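MdcE (Pseudomonas aeruginosa, PDB 5VIP) is the gamma subunit of biotin-independent malonate decarboxylase and probably acts with its partner subunit in the decarboxylation of the malonyl group carried on an acyl carrier protein. Local coordinates at residues Y56-L61 with A106-V111; A89-A94 with V135-R140; R170-H175 with T245-A250; R24-F29 with A62-P67; Q76-L81 with V113-Y118. All coordinates share one frame; numbering follows the deposited sequence.

Contact 1. Residues Y56-L61 with A106-V111; sequences YPVRFL and ALLAIV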
# COMPACT_ATOMS: atom_id res chain seq x y z
N TYR A 56 17.13 17.68 15.99
CA TYR A 56 16.48 17.63 14.68
C TYR A 56 14.96 17.60 14.83
O TYR A 56 14.43 16.85 15.65
CB TYR A 56 16.96 16.41 13.87
CG TYR A 56 16.65 16.53 12.39
CD1 TYR A 56 15.45 16.06 11.87
CD2 TYR A 56 17.55 17.15 11.53
CE1 TYR A 56 15.17 16.20 10.52
CE2 TYR A 56 17.27 17.28 10.19
CZ TYR A 56 16.08 16.81 9.69
OH TYR A 56 15.81 16.95 8.35
N PRO A 57 14.24 18.42 14.04
CA PRO A 57 12.77 18.48 14.13
C PRO A 57 12.11 17.15 13.73
O PRO A 57 12.47 16.60 12.70
CB PRO A 57 12.40 19.59 13.13
CG PRO A 57 13.57 19.66 12.18
CD PRO A 57 14.77 19.34 13.01
N VAL A 58 11.20 16.65 14.56
CA VAL A 58 10.48 15.41 14.24
C VAL A 58 8.98 15.52 14.53
O VAL A 58 8.55 16.33 15.34
CB VAL A 58 11.04 14.19 15.03
CG1 VAL A 58 12.55 14.12 14.93
CG2 VAL A 58 10.61 14.22 16.48
N ARG A 59 8.20 14.69 13.85
CA ARG A 59 6.78 14.55 14.17
C ARG A 59 6.48 13.07 14.40
O ARG A 59 6.75 12.23 13.55
CB ARG A 59 5.91 15.13 13.04
CG ARG A 59 4.42 14.79 13.14
CD ARG A 59 3.61 15.60 12.12
NE ARG A 59 3.45 16.99 12.56
CZ ARG A 59 2.52 17.84 12.11
NH1 ARG A 59 1.64 17.45 11.18
NH2 ARG A 59 2.47 19.08 12.59
N PHE A 60 5.95 12.77 15.59
CA PHE A 60 5.53 11.41 15.94
C PHE A 60 4.10 11.17 15.46
O PHE A 60 3.23 12.03 15.61
CB PHE A 60 5.60 11.17 17.46
CG PHE A 60 7.00 11.17 18.03
CD1 PHE A 60 7.73 10.00 18.11
CD2 PHE A 60 7.57 12.34 18.52
CE1 PHE A 60 9.01 9.99 18.65
CE2 PHE A 60 8.85 12.34 19.06
CZ PHE A 60 9.57 11.17 19.13
N LEU A 61 3.84 9.98 14.92
CA LEU A 61 2.49 9.62 14.51
C LEU A 61 2.18 8.22 14.95
O LEU A 61 2.96 7.31 14.71
CB LEU A 61 2.30 9.72 12.98
CG LEU A 61 2.57 11.06 12.32
CD1 LEU A 61 3.92 11.03 11.64
CD2 LEU A 61 1.47 11.37 11.32
N ALA A 106 11.47 15.00 10.54
CA ALA A 106 11.39 13.55 10.43
C ALA A 106 9.98 13.12 10.77
O ALA A 106 9.30 13.75 11.59
CB ALA A 106 12.41 12.87 11.35
N LEU A 107 9.52 12.07 10.11
CA LEU A 107 8.24 11.47 10.42
C LEU A 107 8.52 10.15 11.09
O LEU A 107 9.09 9.24 10.48
CB LEU A 107 7.38 11.29 9.16
CG LEU A 107 7.16 12.58 8.37
CD1 LEU A 107 6.37 12.33 7.10
CD2 LEU A 107 6.49 13.66 9.22
N LEU A 108 8.14 10.05 12.36
CA LEU A 108 8.39 8.86 13.16
C LEU A 108 7.09 8.12 13.38
O LEU A 108 6.27 8.52 14.22
CB LEU A 108 9.04 9.24 14.49
CG LEU A 108 10.26 10.16 14.33
CD1 LEU A 108 10.85 10.58 15.69
CD2 LEU A 108 11.33 9.49 13.48
N ALA A 109 6.88 7.05 12.62
CA ALA A 109 5.65 6.30 12.73
C ALA A 109 5.80 5.24 13.80
O ALA A 109 6.63 4.34 13.69
CB ALA A 109 5.26 5.66 11.39
N ILE A 110 5.00 5.35 14.85
CA ILE A 110 4.96 4.34 15.88
C ILE A 110 3.86 3.36 15.51
O ILE A 110 2.68 3.72 15.45
CB ILE A 110 4.70 4.94 17.26
CG1 ILE A 110 5.81 5.94 17.61
CG2 ILE A 110 4.58 3.84 18.29
CD1 ILE A 110 5.52 6.77 18.86
N VAL A 111 4.25 2.12 15.26
CA VAL A 111 3.35 1.18 14.62
C VAL A 111 2.86 0.10 15.59
O VAL A 111 3.64 -0.73 16.06
CB VAL A 111 4.02 0.51 13.40
CG1 VAL A 111 3.06 -0.47 12.74
CG2 VAL A 111 4.48 1.57 12.38
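The parallel pairing of 56-61 with 106-111 rests on five backbone hydrogen bonds that alternate regularly between the strands. A106 N donates to P57 O (2.9 Å), and R59 N returns a bond to A106 O (2.7 Å). L108 N then gives an almost perfectly straight bond to R59 O, 2.8 Å long with 179° at the hydrogen. L61 N to L108 O (2.9 Å) and I110 N to L61 O (2.8 Å) continue the ladder. Thus R59 and L61 turn both N and O toward 106-111, whereas V58 and F60 make backbone bonds to A51 and A49 of the antiparallel strand 46-53. L107 and A109 are likewise joined to strand 148-152 through I149, which places both segments inside the sheet. I110 O instead accepts from H164 NE2.

On the face carrying V58, F60, A106 and L108, L108 CD1 sits over the F60 ring, 3.9 Å from its centroid and 27° off the normal, displaced toward the rim. The same methyl touches V58 CB at 3.7 Å. With CG anti to its carbonyl carbon (chi1 -67°), F60 also brings CD1 to I110 CD1, 4.0 Å away.

The R59 side chain leaves from the other face, and its end leads away from 106-111. Its NE pairs with D50 and its NH1 with E93, while Y56 OH bonds to K104 O. The ladder atoms are therefore met by the paired strands, and with R105 close to the buried guanidinium, D50 and E93 probably offset more than one positive charge.

Contact 2. Residues A89-A94 with V135-R140; sequences AAVDEA and VDAYAR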
# COMPACT_ATOMS: atom_id res chain seq x y z
N ALA A 89 -3.80 13.62 6.08
CA ALA A 89 -3.90 15.04 6.42
C ALA A 89 -2.74 15.50 7.32
O ALA A 89 -2.15 16.55 7.08
CB ALA A 89 -5.25 15.32 7.09
N ALA A 90 -2.43 14.70 8.35
CA ALA A 90 -1.36 15.07 9.29
C ALA A 90 0.01 15.04 8.61
O ALA A 90 0.86 15.89 8.88
CB ALA A 90 -1.37 14.14 10.51
N VAL A 91 0.23 14.07 7.74
CA VAL A 91 1.50 14.02 7.02
C VAL A 91 1.58 15.15 5.99
O VAL A 91 2.61 15.83 5.90
CB VAL A 91 1.69 12.65 6.33
CG1 VAL A 91 2.89 12.69 5.40
CG2 VAL A 91 1.87 11.55 7.41
N ASP A 92 0.51 15.38 5.24
CA ASP A 92 0.54 16.46 4.26
C ASP A 92 0.71 17.83 4.94
O ASP A 92 1.31 18.73 4.36
CB ASP A 92 -0.73 16.45 3.41
CG ASP A 92 -0.50 17.03 2.03
OD1 ASP A 92 0.27 16.41 1.26
OD2 ASP A 92 -1.06 18.10 1.72
N GLU A 93 0.19 17.96 6.15
CA GLU A 93 0.35 19.20 6.92
C GLU A 93 1.84 19.49 7.14
O GLU A 93 2.30 20.60 6.91
CB GLU A 93 -0.38 19.12 8.26
CG GLU A 93 -0.12 20.33 9.16
CD GLU A 93 -0.77 20.22 10.53
OE1 GLU A 93 -0.66 19.16 11.18
OE2 GLU A 93 -1.39 21.22 10.97
N ALA A 94 2.59 18.49 7.58
CA ALA A 94 4.02 18.64 7.79
C ALA A 94 4.76 18.92 6.47
O ALA A 94 5.67 19.75 6.43
CB ALA A 94 4.60 17.40 8.47
N VAL A 135 -0.83 6.33 2.27
CA VAL A 135 0.36 5.85 1.58
C VAL A 135 0.94 6.95 0.68
O VAL A 135 2.15 7.20 0.69
CB VAL A 135 0.04 4.58 0.73
CG1 VAL A 135 1.20 4.21 -0.18
CG2 VAL A 135 -0.26 3.40 1.66
N ASP A 136 0.07 7.59 -0.08
CA ASP A 136 0.51 8.65 -0.98
C ASP A 136 1.19 9.80 -0.21
O ASP A 136 2.25 10.28 -0.60
CB ASP A 136 -0.68 9.18 -1.80
CG ASP A 136 -0.26 10.15 -2.88
OD1 ASP A 136 0.38 9.71 -3.87
OD2 ASP A 136 -0.55 11.36 -2.75
N ALA A 137 0.59 10.21 0.91
CA ALA A 137 1.18 11.30 1.70
C ALA A 137 2.57 10.91 2.26
O ALA A 137 3.54 11.67 2.14
CB ALA A 137 0.24 11.70 2.82
N TYR A 138 2.66 9.73 2.87
CA TYR A 138 3.92 9.24 3.40
C TYR A 138 5.00 9.13 2.32
O TYR A 138 6.15 9.59 2.50
CB TYR A 138 3.73 7.88 4.06
CG TYR A 138 3.37 7.90 5.53
CD1 TYR A 138 4.24 8.43 6.48
CD2 TYR A 138 2.19 7.30 5.98
CE1 TYR A 138 3.94 8.38 7.85
CE2 TYR A 138 1.87 7.25 7.35
CZ TYR A 138 2.76 7.80 8.27
OH TYR A 138 2.48 7.76 9.63
N ALA A 139 4.65 8.53 1.19
CA ALA A 139 5.61 8.38 0.09
C ALA A 139 6.07 9.74 -0.46
O ALA A 139 7.25 9.94 -0.73
CB ALA A 139 4.99 7.54 -1.05
N ARG A 140 5.13 10.67 -0.65
CA ARG A 140 5.48 11.99 -1.17
C ARG A 140 6.41 12.70 -0.19
O ARG A 140 7.37 13.34 -0.60
CB ARG A 140 4.22 12.83 -1.42
CG ARG A 140 3.51 12.48 -2.73
CD ARG A 140 2.38 13.45 -3.05
NE ARG A 140 1.26 13.33 -2.12
CZ ARG A 140 0.93 14.26 -1.23
NH1 ARG A 140 1.63 15.39 -1.18
NH2 ARG A 140 -0.10 14.08 -0.42
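Two neighbouring helices on one side of the central sheet, 81-97 and 127-143, meet here through an apolar seam topped by a salt-bridge network of D92, D136 and R140. The short axes run 8.6 Å apart at 25°, close to parallel. V91 supplies the seam. Its CG1, anti to the backbone N, lies 3.8 Å from A137 CB, while CG2 is set over a face of the Y138 ring, 3.9 Å from the centroid and 15° off the normal.

In the network, R140 approaches D92 end-on, and both terminal nitrogens converge on one oxygen: NH1 to D92 OD1 is 3.0 Å, nearly along the C-O axis, and NH2 to D92 OD1 is 2.9 Å, from above the carboxylate plane. That oxygen lies near the guanidinium plane, although the carboxylate plane is turned 60° from it. One turn back on its own helix, D136 OD2 takes the R140 NE bond at 2.7 Å. Two carboxylates thus hold the guanidinium by its end and its NE side, which should fix its rotation.

On the sheet side, Y138 OH is hydrogen-bonded to H164, and V91 and Y138 both reach L61. Helices layered on a largely parallel sheet are consistent with the crotonase-like fold of carboxyltransferase subunits.

Contact 3. Residues R170-H175 with T245-A250; sequences RLIALH and TCLGEA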
# COMPACT_ATOMS: atom_id res chain seq x y z
N ARG A 170 13.53 3.69 6.87
CA ARG A 170 14.14 2.69 7.75
C ARG A 170 13.10 2.11 8.68
O ARG A 170 12.28 2.84 9.24
CB ARG A 170 15.28 3.29 8.57
CG ARG A 170 16.38 3.96 7.77
CD ARG A 170 17.32 2.96 7.11
NE ARG A 170 18.44 3.69 6.54
CZ ARG A 170 18.38 4.36 5.39
NH1 ARG A 170 17.26 4.39 4.68
NH2 ARG A 170 19.44 5.02 4.96
N LEU A 171 13.13 0.79 8.84
CA LEU A 171 12.24 0.09 9.75
C LEU A 171 13.01 -0.45 10.94
O LEU A 171 14.00 -1.17 10.78
CB LEU A 171 11.51 -1.06 9.04
CG LEU A 171 10.46 -0.69 7.99
CD1 LEU A 171 9.94 -1.96 7.34
CD2 LEU A 171 9.31 0.10 8.61
N ILE A 172 12.55 -0.10 12.14
CA ILE A 172 13.13 -0.62 13.38
C ILE A 172 12.05 -1.34 14.15
O ILE A 172 10.96 -0.81 14.34
CB ILE A 172 13.71 0.52 14.25
CG1 ILE A 172 14.87 1.20 13.52
CG2 ILE A 172 14.13 -0.01 15.65
CD1 ILE A 172 15.19 2.60 14.07
N ALA A 173 12.33 -2.57 14.60
CA ALA A 173 11.34 -3.32 15.35
C ALA A 173 11.86 -3.63 16.75
O ALA A 173 13.04 -3.90 16.93
CB ALA A 173 10.99 -4.62 14.62
N LEU A 174 10.97 -3.61 17.73
CA LEU A 174 11.29 -4.15 19.05
C LEU A 174 11.34 -5.68 18.95
O LEU A 174 10.51 -6.31 18.28
CB LEU A 174 10.27 -3.69 20.09
CG LEU A 174 10.13 -2.17 20.18
CD1 LEU A 174 9.19 -1.77 21.29
CD2 LEU A 174 11.49 -1.51 20.32
N HIS A 175 12.34 -6.27 19.59
CA HIS A 175 12.53 -7.71 19.53
C HIS A 175 11.72 -8.34 20.64
O HIS A 175 12.23 -8.60 21.74
CB HIS A 175 14.02 -8.07 19.64
CG HIS A 175 14.31 -9.52 19.40
ND1 HIS A 175 14.46 -10.44 20.42
CD2 HIS A 175 14.50 -10.22 18.25
CE1 HIS A 175 14.72 -11.63 19.91
NE2 HIS A 175 14.74 -11.52 18.59
N THR A 245 18.11 6.60 21.04
CA THR A 245 19.44 6.51 20.45
C THR A 245 19.38 5.90 19.07
O THR A 245 19.96 6.42 18.12
CB THR A 245 20.38 5.68 21.33
OG1 THR A 245 20.55 6.34 22.59
CG2 THR A 245 21.73 5.51 20.67
N CYS A 246 18.66 4.78 18.97
CA CYS A 246 18.52 4.06 17.70
C CYS A 246 17.80 4.91 16.65
O CYS A 246 18.23 4.96 15.49
CB CYS A 246 17.78 2.75 17.95
SG CYS A 246 17.76 1.62 16.52
N LEU A 247 16.73 5.59 17.05
CA LEU A 247 16.03 6.52 16.16
C LEU A 247 16.96 7.62 15.66
O LEU A 247 16.92 8.01 14.49
CB LEU A 247 14.82 7.15 16.85
CG LEU A 247 13.66 6.25 17.27
CD1 LEU A 247 12.67 7.04 18.12
CD2 LEU A 247 12.96 5.66 16.03
N GLY A 248 17.80 8.13 16.57
CA GLY A 248 18.79 9.12 16.23
C GLY A 248 19.76 8.62 15.17
O GLY A 248 20.09 9.33 14.22
N GLU A 249 20.22 7.38 15.34
CA GLU A 249 21.15 6.80 14.37
C GLU A 249 20.48 6.51 13.02
O GLU A 249 21.10 6.64 11.97
CB GLU A 249 21.78 5.54 14.96
CG GLU A 249 22.68 5.85 16.15
CD GLU A 249 23.10 4.63 16.93
OE1 GLU A 249 22.83 3.49 16.48
OE2 GLU A 249 23.70 4.82 18.01
N ALA A 250 19.21 6.13 13.05
CA ALA A 250 18.46 5.91 11.82
C ALA A 250 18.34 7.23 11.05
O ALA A 250 18.57 7.28 9.85
CB ALA A 250 17.09 5.32 12.12
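I172 carries its CG1 anti to the carbonyl carbon (chi1 -63°) and continues it in an extended conformation, which sends CD1 from strand 170-174 into the surface of helix 237-254. C246 answers with SG anti to its backbone N (chi1 -171°), and the sulfur and the methyl meet at 3.7 Å. The setting is the layered alpha/beta architecture of this chain: a helix packed on one face of the mixed sheet, here over one of its parallel strands. The short axes lie 10.0 Å apart and their directions differ by 165°, so the helix runs back almost antiparallel to the strand.

Three residues of the helix gather round the single isoleucine methyl. Besides C246, A250 one turn later brings its CB to 3.8 Å from I172 CD1, and L247 contributes CD2 at 4.3 Å from the same methyl. The methyl is therefore seated among residues i, i+1 and i+4 of the helix. The branch CG2 of I172 reaches back toward the sulfur as well, 4.1 Å from C246 SG. All of these side chains are buried, and the interface between the two segments is wholly apolar, formed by van der Waals contact.

Neighbouring strands complete the surroundings. I149 and L151 of strand 148-152 touch I172, while L227 of strand 225-227 touches both I172 and C246. At the edge, R170 turns its charged end to D253 by a salt bridge and to W224 by a cation-pi contact; across the contact its aliphatic base alone comes near, with R170 CB 4.5 Å from A250 CB.

Contact 4. Residues R24-F29 with A62-P67; sequences RGLAWF and AVVPDP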
# COMPACT_ATOMS: atom_id res chain seq x y z
N ARG A 24 0.07 -0.72 23.16
CA ARG A 24 1.50 -0.43 23.11
C ARG A 24 1.83 0.82 22.31
O ARG A 24 2.75 1.55 22.67
CB ARG A 24 2.27 -1.60 22.50
CG ARG A 24 2.29 -2.84 23.33
CD ARG A 24 3.37 -3.74 22.79
NE ARG A 24 3.37 -5.05 23.44
CZ ARG A 24 4.10 -6.07 23.01
NH1 ARG A 24 4.87 -5.93 21.93
NH2 ARG A 24 4.04 -7.23 23.65
N GLY A 25 1.11 1.06 21.22
CA GLY A 25 1.35 2.25 20.43
C GLY A 25 1.15 3.51 21.24
O GLY A 25 1.95 4.46 21.16
N LEU A 26 0.08 3.53 22.02
CA LEU A 26 -0.22 4.68 22.87
C LEU A 26 0.84 4.84 23.96
O LEU A 26 1.33 5.95 24.20
CB LEU A 26 -1.60 4.53 23.51
CG LEU A 26 -2.09 5.69 24.36
CD1 LEU A 26 -2.03 7.01 23.59
CD2 LEU A 26 -3.51 5.41 24.85
N ALA A 27 1.19 3.74 24.61
CA ALA A 27 2.22 3.72 25.65
C ALA A 27 3.53 4.30 25.13
O ALA A 27 4.14 5.14 25.78
CB ALA A 27 2.42 2.32 26.16
N TRP A 28 3.95 3.86 23.95
CA TRP A 28 5.22 4.35 23.41
C TRP A 28 5.13 5.76 22.86
O TRP A 28 6.11 6.50 22.91
CB TRP A 28 5.72 3.40 22.34
CG TRP A 28 6.42 2.22 22.94
CD1 TRP A 28 5.85 1.06 23.35
CD2 TRP A 28 7.82 2.11 23.21
NE1 TRP A 28 6.82 0.21 23.86
CE2 TRP A 28 8.03 0.84 23.78
CE3 TRP A 28 8.92 2.96 23.02
CZ2 TRP A 28 9.30 0.39 24.17
CZ3 TRP A 28 10.18 2.51 23.41
CH2 TRP A 28 10.35 1.24 23.98
N PHE A 29 3.96 6.13 22.34
CA PHE A 29 3.78 7.50 21.90
C PHE A 29 3.96 8.46 23.06
O PHE A 29 4.69 9.46 22.96
CB PHE A 29 2.40 7.71 21.28
CG PHE A 29 2.14 9.12 20.84
CD1 PHE A 29 2.54 9.57 19.58
CD2 PHE A 29 1.49 10.02 21.69
CE1 PHE A 29 2.30 10.88 19.17
CE2 PHE A 29 1.25 11.33 21.29
CZ PHE A 29 1.66 11.76 20.03
N ALA A 62 1.02 8.04 15.57
CA ALA A 62 0.59 6.73 16.00
C ALA A 62 -0.91 6.59 15.80
O ALA A 62 -1.68 7.51 16.10
CB ALA A 62 0.96 6.51 17.49
N VAL A 63 -1.31 5.43 15.30
CA VAL A 63 -2.70 5.04 15.34
C VAL A 63 -2.95 4.30 16.65
O VAL A 63 -2.16 3.42 17.02
CB VAL A 63 -3.07 4.16 14.15
CG1 VAL A 63 -4.53 3.75 14.23
CG2 VAL A 63 -2.77 4.91 12.85
N VAL A 64 -4.02 4.64 17.36
CA VAL A 64 -4.30 4.03 18.66
C VAL A 64 -5.79 3.72 18.79
O VAL A 64 -6.60 4.30 18.06
CB VAL A 64 -3.86 4.95 19.83
CG1 VAL A 64 -2.36 5.27 19.74
CG2 VAL A 64 -4.69 6.23 19.80
N PRO A 65 -6.16 2.81 19.71
CA PRO A 65 -7.57 2.47 19.84
C PRO A 65 -8.42 3.65 20.24
O PRO A 65 -7.99 4.49 21.04
CB PRO A 65 -7.57 1.40 20.93
CG PRO A 65 -6.22 0.81 20.87
CD PRO A 65 -5.31 1.95 20.55
N ASP A 66 -9.62 3.73 19.66
CA ASP A 66 -10.62 4.71 20.06
C ASP A 66 -11.98 4.02 20.18
O ASP A 66 -12.68 3.81 19.18
CB ASP A 66 -10.70 5.87 19.06
CG ASP A 66 -11.82 6.85 19.39
OD1 ASP A 66 -12.28 6.88 20.55
OD2 ASP A 66 -12.24 7.60 18.48
N PRO A 67 -12.35 3.67 21.42
CA PRO A 67 -13.63 2.99 21.69
C PRO A 67 -14.84 3.83 21.30
O PRO A 67 -15.93 3.28 21.17
CB PRO A 67 -13.59 2.75 23.21
CG PRO A 67 -12.57 3.71 23.73
CD PRO A 67 -11.55 3.85 22.64
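V64 and L26 meet at the first turn of helix 24-33. V64 holds CG1 anti to its own carbonyl carbon (chi1 -59°), and this methyl is the branch that touches the helix: V64 CG1 is 3.8 Å from L26 N and 3.9 Å from L26 CB. It is the CB at the base of the L26 side chain, rather than the branched end, that meets the valine. G25 lies next to it and presents backbone here, its carbonyl carbon 4.2 Å from V64 CG1.

The contact joins the N-terminal helix to the end of strand 56-63 and the loop that leaves it, so the helix lies against one face of the central mixed sheet. R47 of the adjoining strand 46-53 touches L26, F29 and V64, and I110 of strand 106-113 touches F29 and A62.

One turn along the helix, F29 carries its ring anti to the backbone N (chi1 178°). This swings CD1 down to the strand, where A62 CB lies 4.0 Å away in an oblique approach. The A62 methyl also faces the first turn, 4.3 Å from G25 O, an oxygen already accepting the helical bond from F29 N at 2.9 Å.

Contact 5. Residues Q76-L81 with V113-Y118; sequences QGEVGL and VPSQAY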
# COMPACT_ATOMS: atom_id res chain seq x y z
N GLN A 76 -11.25 -0.67 17.90
CA GLN A 76 -10.25 -1.45 18.61
C GLN A 76 -8.86 -1.25 18.01
O GLN A 76 -8.04 -2.17 18.01
CB GLN A 76 -10.63 -2.92 18.59
CG GLN A 76 -12.02 -3.18 19.17
CD GLN A 76 -12.20 -4.59 19.66
OE1 GLN A 76 -12.36 -5.52 18.87
NE2 GLN A 76 -12.17 -4.77 20.97
N GLY A 77 -8.58 -0.05 17.50
CA GLY A 77 -7.24 0.27 17.05
C GLY A 77 -7.00 0.06 15.56
O GLY A 77 -5.89 0.30 15.07
N GLU A 78 -8.04 -0.37 14.84
CA GLU A 78 -7.97 -0.59 13.39
C GLU A 78 -7.65 0.68 12.61
O GLU A 78 -8.01 1.78 13.02
CB GLU A 78 -9.30 -1.15 12.86
CG GLU A 78 -9.70 -2.50 13.45
CD GLU A 78 -10.61 -2.35 14.68
OE1 GLU A 78 -10.65 -1.26 15.29
OE2 GLU A 78 -11.29 -3.33 15.01
N VAL A 79 -7.01 0.53 11.46
CA VAL A 79 -6.90 1.66 10.54
C VAL A 79 -8.13 1.66 9.65
O VAL A 79 -8.23 0.86 8.72
CB VAL A 79 -5.60 1.61 9.72
CG1 VAL A 79 -5.60 2.71 8.67
CG2 VAL A 79 -4.40 1.76 10.64
N GLY A 80 -9.08 2.53 9.96
CA GLY A 80 -10.30 2.66 9.19
C GLY A 80 -10.31 3.95 8.39
O GLY A 80 -9.25 4.50 8.07
N LEU A 81 -11.50 4.44 8.07
CA LEU A 81 -11.66 5.59 7.19
C LEU A 81 -11.04 6.87 7.75
O LEU A 81 -10.35 7.61 7.05
CB LEU A 81 -13.14 5.83 6.90
CG LEU A 81 -13.78 4.73 6.05
CD1 LEU A 81 -15.27 4.68 6.29
CD2 LEU A 81 -13.49 4.99 4.56
N VAL A 113 -0.77 -1.67 15.02
CA VAL A 113 -2.09 -1.69 14.40
C VAL A 113 -2.48 -3.12 14.07
O VAL A 113 -1.73 -3.85 13.42
CB VAL A 113 -2.11 -0.83 13.11
CG1 VAL A 113 -2.10 0.64 13.47
CG2 VAL A 113 -0.92 -1.17 12.23
N PRO A 114 -3.66 -3.54 14.55
CA PRO A 114 -4.12 -4.93 14.47
C PRO A 114 -4.54 -5.37 13.07
O PRO A 114 -4.32 -6.52 12.71
CB PRO A 114 -5.32 -4.95 15.42
CG PRO A 114 -5.81 -3.54 15.42
CD PRO A 114 -4.60 -2.68 15.28
N SER A 115 -5.11 -4.45 12.30
CA SER A 115 -5.59 -4.71 10.95
C SER A 115 -6.22 -3.44 10.42
O SER A 115 -6.39 -2.48 11.17
CB SER A 115 -6.63 -5.82 10.94
OG SER A 115 -7.78 -5.41 11.67
N GLN A 116 -6.59 -3.44 9.14
CA GLN A 116 -7.51 -2.45 8.63
C GLN A 116 -8.89 -2.71 9.23
O GLN A 116 -9.14 -3.81 9.73
CB GLN A 116 -7.59 -2.50 7.11
CG GLN A 116 -8.13 -3.83 6.58
CD GLN A 116 -7.03 -4.74 6.08
OE1 GLN A 116 -5.98 -4.88 6.72
NE2 GLN A 116 -7.27 -5.38 4.94
N ALA A 117 -9.76 -1.72 9.19
CA ALA A 117 -11.15 -1.94 9.57
C ALA A 117 -11.84 -2.87 8.56
O ALA A 117 -11.56 -2.82 7.36
CB ALA A 117 -11.90 -0.60 9.68
N TYR A 118 -12.73 -3.74 9.06
CA TYR A 118 -13.52 -4.64 8.23
C TYR A 118 -14.99 -4.25 8.35
O TYR A 118 -15.54 -4.32 9.44
CB TYR A 118 -13.36 -6.11 8.66
CG TYR A 118 -11.95 -6.64 8.63
CD1 TYR A 118 -11.42 -7.19 7.47
CD2 TYR A 118 -11.15 -6.61 9.77
CE1 TYR A 118 -10.13 -7.69 7.44
CE2 TYR A 118 -9.86 -7.10 9.74
CZ TYR A 118 -9.35 -7.64 8.57
OH TYR A 118 -8.07 -8.13 8.54
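Two backbone hydrogen bonds form a single isolated bridge between V79 and Q116. V79 N donates to S115 O at 3.1 Å, lying in the carbonyl plane, and V79 O receives A117 N at 3.0 Å. The second donor stands well above the carbonyl plane.

A weaker C-H contact flanks these bonds, E78 CA lying 3.3 Å from S115 O. The bridge joins the loop entering helix 81-97 to 113-118, beyond the C-terminal ends of the neighbouring parallel strands 56-63 and 106-113. G80 stands at the N-cap of helix 81-97, and its N bonds to E83.

Side-chain polar bonds brace each loop. E78, bent at chi2 (93°), curls back so that OE1 accepts Q76 N at 2.7 Å; S115 OG donates to Q116 O. Q116 OE1 accepts from S158 and G159 of its own chain, and NE2 bonds to a polar side chain of another chain.

P114 CD packs 3.3 Å from G77 O; G77 has a positive phi, where lacking a CB avoids a clash with the preceding carbonyl O. Among the apolar contacts, the V79 and V113 side chains cross obliquely, CG2 to CG1 3.8 Å, and G80, also without a CB, lets A117 CB within 3.7 Å of its CA.

Contacts 1, 3 and 4 all reach the mixed sheet. Contact 1 is formed between its strands, and helices pack on the sheet in contacts 3 and 4, whose centres lie about 19 Å apart; these two touch where L174 CD1 meets W28 CZ2 at 3.6 Å. Contact 4 shares strand 56-63 with contact 1, and I110 CD1 comes to 3.6 Å from F29 CA. Helix 81-97 of contact 2 touches contact 1 through V91 CG1 and L107 CD1, 3.9 Å apart. Contact 5 adjoins contact 4 through V63 CB and V113 CG1, 3.7 Å apart, and lies about 24 Å, centre to centre, from contact 3.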